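PDB 3D00: tungsten formylmethanofuran dehydrogenase subunit E from Syntrophus aciditrophicus, which binds zinc through a C-terminal treble-clef finger and belongs to the FmdE family implicated in microbial methanogenesis, its own biochemical role being unsettled. Local coordinates for residues M36-L39 / A40-L44; D62-Q65 / L66-C70; V164-P167 / Q168-E171. One frame throughout, in Å; residues are numbered along the deposited sequence.

Contact 1 (M36-L39 / A40-L44)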
# COMPACT_ATOMS: atom_id res chain seq x y z
N MSE A 36 -13.85 8.98 -6.96
CA MSE A 36 -14.22 7.60 -7.17
C MSE A 36 -14.57 6.85 -5.90
O MSE A 36 -15.58 6.15 -5.83
CB MSE A 36 -13.10 6.86 -7.91
CG MSE A 36 -12.92 7.35 -9.32
SE MSE A 36 -11.20 6.77 -10.07
CE MSE A 36 -11.59 5.02 -10.50
N VAL A 37 -13.77 7.01 -4.88
CA VAL A 37 -14.00 6.36 -3.60
C VAL A 37 -15.26 6.93 -2.94
O VAL A 37 -16.05 6.18 -2.38
CB VAL A 37 -12.78 6.51 -2.66
CG1 VAL A 37 -13.12 6.08 -1.20
CG2 VAL A 37 -11.62 5.75 -3.22
N ASP A 38 -15.45 8.25 -3.05
CA ASP A 38 -16.68 8.87 -2.60
C ASP A 38 -17.94 8.30 -3.27
O ASP A 38 -18.91 7.99 -2.59
CB ASP A 38 -16.60 10.39 -2.80
CG ASP A 38 -17.87 11.10 -2.43
OD1 ASP A 38 -18.06 11.45 -1.24
OD2 ASP A 38 -18.66 11.35 -3.34
N LEU A 39 -17.95 8.18 -4.60
CA LEU A 39 -19.11 7.60 -5.31
C LEU A 39 -19.32 6.11 -4.90
O LEU A 39 -20.46 5.66 -4.71
CB LEU A 39 -18.90 7.73 -6.83
CG LEU A 39 -19.97 7.16 -7.79
CD1 LEU A 39 -21.26 7.84 -7.48
CD2 LEU A 39 -19.60 7.31 -9.30
N ALA A 40 -18.22 5.37 -4.80
CA ALA A 40 -18.23 3.96 -4.42
C ALA A 40 -18.87 3.80 -3.03
O ALA A 40 -19.84 3.06 -2.87
CB ALA A 40 -16.81 3.40 -4.44
N VAL A 41 -18.37 4.54 -2.03
CA VAL A 41 -18.91 4.45 -0.65
C VAL A 41 -20.39 4.82 -0.63
O VAL A 41 -21.16 4.17 0.05
CB VAL A 41 -18.13 5.35 0.38
CG1 VAL A 41 -18.92 5.51 1.68
CG2 VAL A 41 -16.75 4.84 0.64
N LYS A 42 -20.78 5.83 -1.40
CA LYS A 42 -22.18 6.28 -1.48
C LYS A 42 -23.12 5.25 -2.09
O LYS A 42 -24.30 5.42 -1.98
CB LYS A 42 -22.29 7.58 -2.29
CG LYS A 42 -22.04 8.88 -1.49
CD LYS A 42 -22.55 10.14 -2.25
CE LYS A 42 -21.60 10.57 -3.41
NZ LYS A 42 -22.33 10.92 -4.69
N ASN A 43 -22.58 4.21 -2.72
CA ASN A 43 -23.33 3.14 -3.39
C ASN A 43 -23.17 1.76 -2.72
O ASN A 43 -23.50 0.72 -3.29
CB ASN A 43 -22.90 3.09 -4.87
CG ASN A 43 -23.57 4.17 -5.69
OD1 ASN A 43 -24.71 3.99 -6.16
ND2 ASN A 43 -22.91 5.31 -5.85
N LEU A 44 -22.69 1.75 -1.49
CA LEU A 44 -22.70 0.54 -0.70
C LEU A 44 -23.86 0.68 0.27
O LEU A 44 -24.23 1.80 0.64
CB LEU A 44 -21.38 0.36 0.06
CG LEU A 44 -20.11 0.06 -0.74
CD1 LEU A 44 -18.97 -0.11 0.20
CD2 LEU A 44 -20.28 -1.16 -1.60

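Contact 2 (D62-Q65 / L66-C70)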
# COMPACT_ATOMS: atom_id res chain seq x y z
N ASP A 62 -3.65 5.35 -2.72
CA ASP A 62 -3.59 6.38 -1.67
C ASP A 62 -4.90 7.07 -1.42
O ASP A 62 -5.13 7.51 -0.31
CB ASP A 62 -2.49 7.39 -1.96
CG ASP A 62 -1.10 6.79 -1.77
OD1 ASP A 62 -0.97 5.64 -1.28
OD2 ASP A 62 -0.12 7.48 -2.07
N ALA A 63 -5.77 7.15 -2.43
CA ALA A 63 -7.14 7.68 -2.26
C ALA A 63 -7.92 6.78 -1.30
O ALA A 63 -8.54 7.25 -0.34
CB ALA A 63 -7.85 7.75 -3.61
N VAL A 64 -7.85 5.48 -1.56
CA VAL A 64 -8.45 4.47 -0.69
C VAL A 64 -7.84 4.55 0.72
O VAL A 64 -8.55 4.76 1.69
CB VAL A 64 -8.35 3.03 -1.32
CG1 VAL A 64 -8.88 1.95 -0.33
CG2 VAL A 64 -9.12 2.95 -2.62
N GLN A 65 -6.52 4.46 0.85
CA GLN A 65 -5.89 4.52 2.17
C GLN A 65 -6.21 5.75 2.95
O GLN A 65 -6.43 5.67 4.18
CB GLN A 65 -4.41 4.35 2.04
CG GLN A 65 -4.09 3.00 1.54
CD GLN A 65 -2.64 2.69 1.60
OE1 GLN A 65 -2.24 1.77 2.30
NE2 GLN A 65 -1.84 3.45 0.86
N LEU A 66 -6.28 6.89 2.27
CA LEU A 66 -6.60 8.16 2.94
C LEU A 66 -8.05 8.31 3.37
O LEU A 66 -8.34 9.07 4.28
CB LEU A 66 -6.31 9.35 2.02
CG LEU A 66 -4.95 10.05 2.05
CD1 LEU A 66 -4.75 10.89 0.75
CD2 LEU A 66 -4.85 10.90 3.29
N LEU A 67 -8.97 7.65 2.68
CA LEU A 67 -10.40 7.90 2.85
C LEU A 67 -11.21 6.79 3.53
O LEU A 67 -12.35 7.03 3.96
CB LEU A 67 -11.02 8.16 1.47
CG LEU A 67 -10.65 9.45 0.74
CD1 LEU A 67 -11.18 9.51 -0.70
CD2 LEU A 67 -11.16 10.64 1.57
N THR A 68 -10.66 5.57 3.55
CA THR A 68 -11.37 4.39 3.99
C THR A 68 -10.51 3.73 5.06
O THR A 68 -9.37 4.11 5.23
CB THR A 68 -11.55 3.37 2.84
OG1 THR A 68 -10.29 2.80 2.53
CG2 THR A 68 -12.12 4.00 1.53
N PRO A 69 -11.08 2.78 5.82
CA PRO A 69 -10.27 2.01 6.77
C PRO A 69 -9.36 0.98 6.16
O PRO A 69 -8.55 0.39 6.89
CB PRO A 69 -11.31 1.34 7.71
CG PRO A 69 -12.62 1.81 7.32
CD PRO A 69 -12.52 2.47 5.96
N CYS A 70 -9.49 0.76 4.84
CA CYS A 70 -8.74 -0.24 4.13
C CYS A 70 -7.36 0.30 3.83
O CYS A 70 -7.20 1.32 3.13
CB CYS A 70 -9.44 -0.63 2.82
SG CYS A 70 -11.21 -1.01 3.02

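Contact 3 (V164-P167 / Q168-E171). With ZN (zinc ion), chain B.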
# COMPACT_ATOMS: atom_id res chain seq x y z
N VAL A 164 8.92 -21.33 10.24
CA VAL A 164 10.19 -22.04 10.36
C VAL A 164 11.37 -21.08 10.15
O VAL A 164 11.15 -19.89 9.89
CB VAL A 164 10.24 -23.22 9.36
CG1 VAL A 164 9.29 -24.32 9.79
CG2 VAL A 164 9.91 -22.73 7.94
N LEU A 165 12.60 -21.60 10.26
CA LEU A 165 13.84 -20.81 10.10
C LEU A 165 14.57 -21.12 8.79
O LEU A 165 14.94 -22.26 8.53
CB LEU A 165 14.80 -21.05 11.27
CG LEU A 165 16.05 -20.16 11.41
CD1 LEU A 165 15.64 -18.70 11.51
CD2 LEU A 165 16.97 -20.55 12.59
N CYS A 166 14.80 -20.10 7.97
CA CYS A 166 15.50 -20.33 6.70
C CYS A 166 16.94 -20.67 7.01
O CYS A 166 17.60 -19.92 7.69
CB CYS A 166 15.45 -19.10 5.82
SG CYS A 166 16.31 -19.35 4.26
N PRO A 167 17.42 -21.82 6.50
CA PRO A 167 18.79 -22.22 6.80
C PRO A 167 19.83 -21.30 6.21
O PRO A 167 20.94 -21.26 6.70
CB PRO A 167 18.92 -23.59 6.16
CG PRO A 167 17.81 -23.70 5.19
CD PRO A 167 16.72 -22.82 5.65
N GLN A 168 19.48 -20.62 5.13
CA GLN A 168 20.44 -19.82 4.43
C GLN A 168 20.61 -18.43 5.05
O GLN A 168 21.76 -17.99 5.27
CB GLN A 168 20.08 -19.72 2.95
CG GLN A 168 21.22 -19.20 2.13
CD GLN A 168 20.82 -18.87 0.74
OE1 GLN A 168 20.25 -19.70 0.01
NE2 GLN A 168 21.12 -17.64 0.34
N CYS A 169 19.51 -17.75 5.37
CA CYS A 169 19.60 -16.40 5.94
C CYS A 169 19.25 -16.34 7.42
O CYS A 169 19.45 -15.29 8.04
CB CYS A 169 18.72 -15.42 5.18
SG CYS A 169 16.96 -15.62 5.48
N ARG A 170 18.74 -17.45 7.95
CA ARG A 170 18.32 -17.58 9.34
C ARG A 170 17.35 -16.50 9.76
O ARG A 170 17.49 -15.90 10.84
CB ARG A 170 19.52 -17.66 10.28
CG ARG A 170 20.42 -18.85 10.00
CD ARG A 170 21.56 -18.98 11.04
NE ARG A 170 21.17 -18.69 12.43
CZ ARG A 170 20.61 -19.56 13.28
NH1 ARG A 170 20.33 -20.81 12.90
NH2 ARG A 170 20.30 -19.17 14.51
N GLU A 171 16.35 -16.29 8.91
CA GLU A 171 15.20 -15.50 9.27
C GLU A 171 13.95 -16.39 9.29
O GLU A 171 13.90 -17.41 8.63
CB GLU A 171 15.06 -14.32 8.30
CG GLU A 171 16.00 -13.16 8.67
CD GLU A 171 16.05 -12.06 7.65
OE1 GLU A 171 14.97 -11.49 7.34
OE2 GLU A 171 17.17 -11.76 7.15
ZN ZN B . 16.29 -17.07 3.59

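Contact 1 (M36-L39 / A40-L44)
The side-chain amide of Asn43 and the carboxylate of Asp38 are the flat groups of this helix end, each meeting residues one turn away. Leu39 O lies almost exactly in the Asn43 amide plane, ND2 donating to it over 2.7 Å in a nearly straight bond (177°) that reaches the oxygen from a direction tilted out of its carbonyl plane. Leu39 CD1 packs against the same nitrogen, 3.4 Å from ND2. With CG of Asn43 set beside its own backbone N (chi1 -79°), the amide folds back over the helix instead of following the chain away. Replacing Asn43 by an alanine would probably cost Leu39 O this side-chain donor and open a gap beside the leucine methyl.

The carboxylate of Asp38 divides its oxygens. OD1 accepts from the backbone N of Leu8, while OD2 faces the bent chain of Lys42, 3.0 Å from CE but 3.9 Å from NZ, so the salt bridge is a long one. Behind these groups runs the regular helix bonding, with Val41 N donating to Val37 O at 2.9 Å. Val37 CG1 and Val41 CG2 touch loosely, 4.3 Å apart; Met36, a selenomethionine, and Ala40 pack on strands 86-91 and 96-102.

At the end of helix 28-42, then, a short, straight amide bond gives Leu39 O a side-chain donor, whereas Asp38 is held mainly by Leu8 N, and its long pair with Lys42 is likely to contribute less.

Contact 2 (D62-Q65 / L66-C70)
Thr68 holds OG1 in the crowded position between its backbone N and carbonyl carbon (chi1 70°), which turns the hydroxyl back onto Val64 O. Val64, with CG1 opposite its own N (chi1 175°), lays that methyl beside the same hydroxyl, 3.3 Å from Thr68 OG1. The hydroxyl joins two backbone donors, making three on Val64 O. Thr68 N approaches Val64 O nearly head-on at 2.9 Å, whereas Leu67 N and Thr68 OG1 stand well out of the carbonyl plane, on opposite faces, the hydroxyl at 2.8 Å.

Thr68 OG1 is also an acceptor. Cys70 N donates to it over 3.2 Å, closing an ST turn just where the chain leaves helical geometry, so one hydroxyl ties the last helical turn to the exit loop. The loop then folds back: Cys70 O receives a CA-H...O contact from Gln65 CA at 3.6 Å, and Cys70 CB rests 4.1 Å from Val64 CG1. On the helix itself, Leu66 N donates to Asp62 O at 2.9 Å, and the branches of Leu66 and Leu67 pass over the carbonyl oxygens of Asp62 and Ala63.

Asp62 and Gln65, both buried, meet the second subunit. Asp62 bonds Thr71 and Gly73 of the second subunit and His23 of its own chain; Gln65 OE1 takes a bond from Phe72 N and another from Gln65 of the second subunit. Helix 60-67 is the connection of a beta-alpha-beta crossover between parallel strands 50-54 and 77-79, with Val64 on Ala52 and Cys54 of the first strand, Leu66 against helix 12-23 and Leu67 against helix 28-42.

Contact 3 (V164-P167 / Q168-E171)
Cys166 and Cys169 close on one zinc ion, and the compact half of this turn is built round it. Cys166 SG binds zinc at 2.4 Å and Cys169 SG binds zinc at 2.5 Å. The sulfurs arrive differently: that of Cys166 stands opposite its backbone N (chi1 180°), while that of Cys169 is tucked between N and carbonyl carbon (chi1 74°); with the turn of the backbone between them, both point at the metal, Cys169 SG lying 3.8 Å from Cys166 CB. A weak bond from Gln168 N to Cys166 SG, 3.5 Å long, may offset a little of the thiolate's charge.

This is the zinc knuckle of a treble-clef finger, a CPxC turn leading out of strand 163-165; Cys181 and Cys184 complete the site. The turn is closed by Cys166 N donating almost straight (178°) to Glu171 O over 2.9 Å, and more weakly by Arg170 N to Cys166 O. Arg170 takes a left-handed backbone conformation as the chain reverses.

Away from the metal the packing thins to exposed side chains. Leu165 CD2 lies over one face of the Arg170 guanidinium, 3.4 Å from NH1, and its CD1 leans on the arginine backbone. The guanidinium also makes a weak, long pair with Glu105 of the second subunit, whereas buried Glu171 forms a salt bridge with Arg99 of that subunit.

From the N terminus, the chain first meets contact 1, which finishes helix 28-42, and then, after strand 50-54, contact 2, which finishes helix 60-67 before the chain runs on to strand 77-79. Contact 3 comes far later, turning the chain between the paired strands 163-165 and 172-174. Each closes only a short local turn, and the three follow in series, none nesting or crossing. Contacts 1 and 2 share the FmdE core and touch: Val37 packs against Val64, Leu67 and Thr68, joining the two helices. Contact 3 stands apart in the zinc finger, its centre about 35 Å from that of contact 2, yet both reach the second subunit.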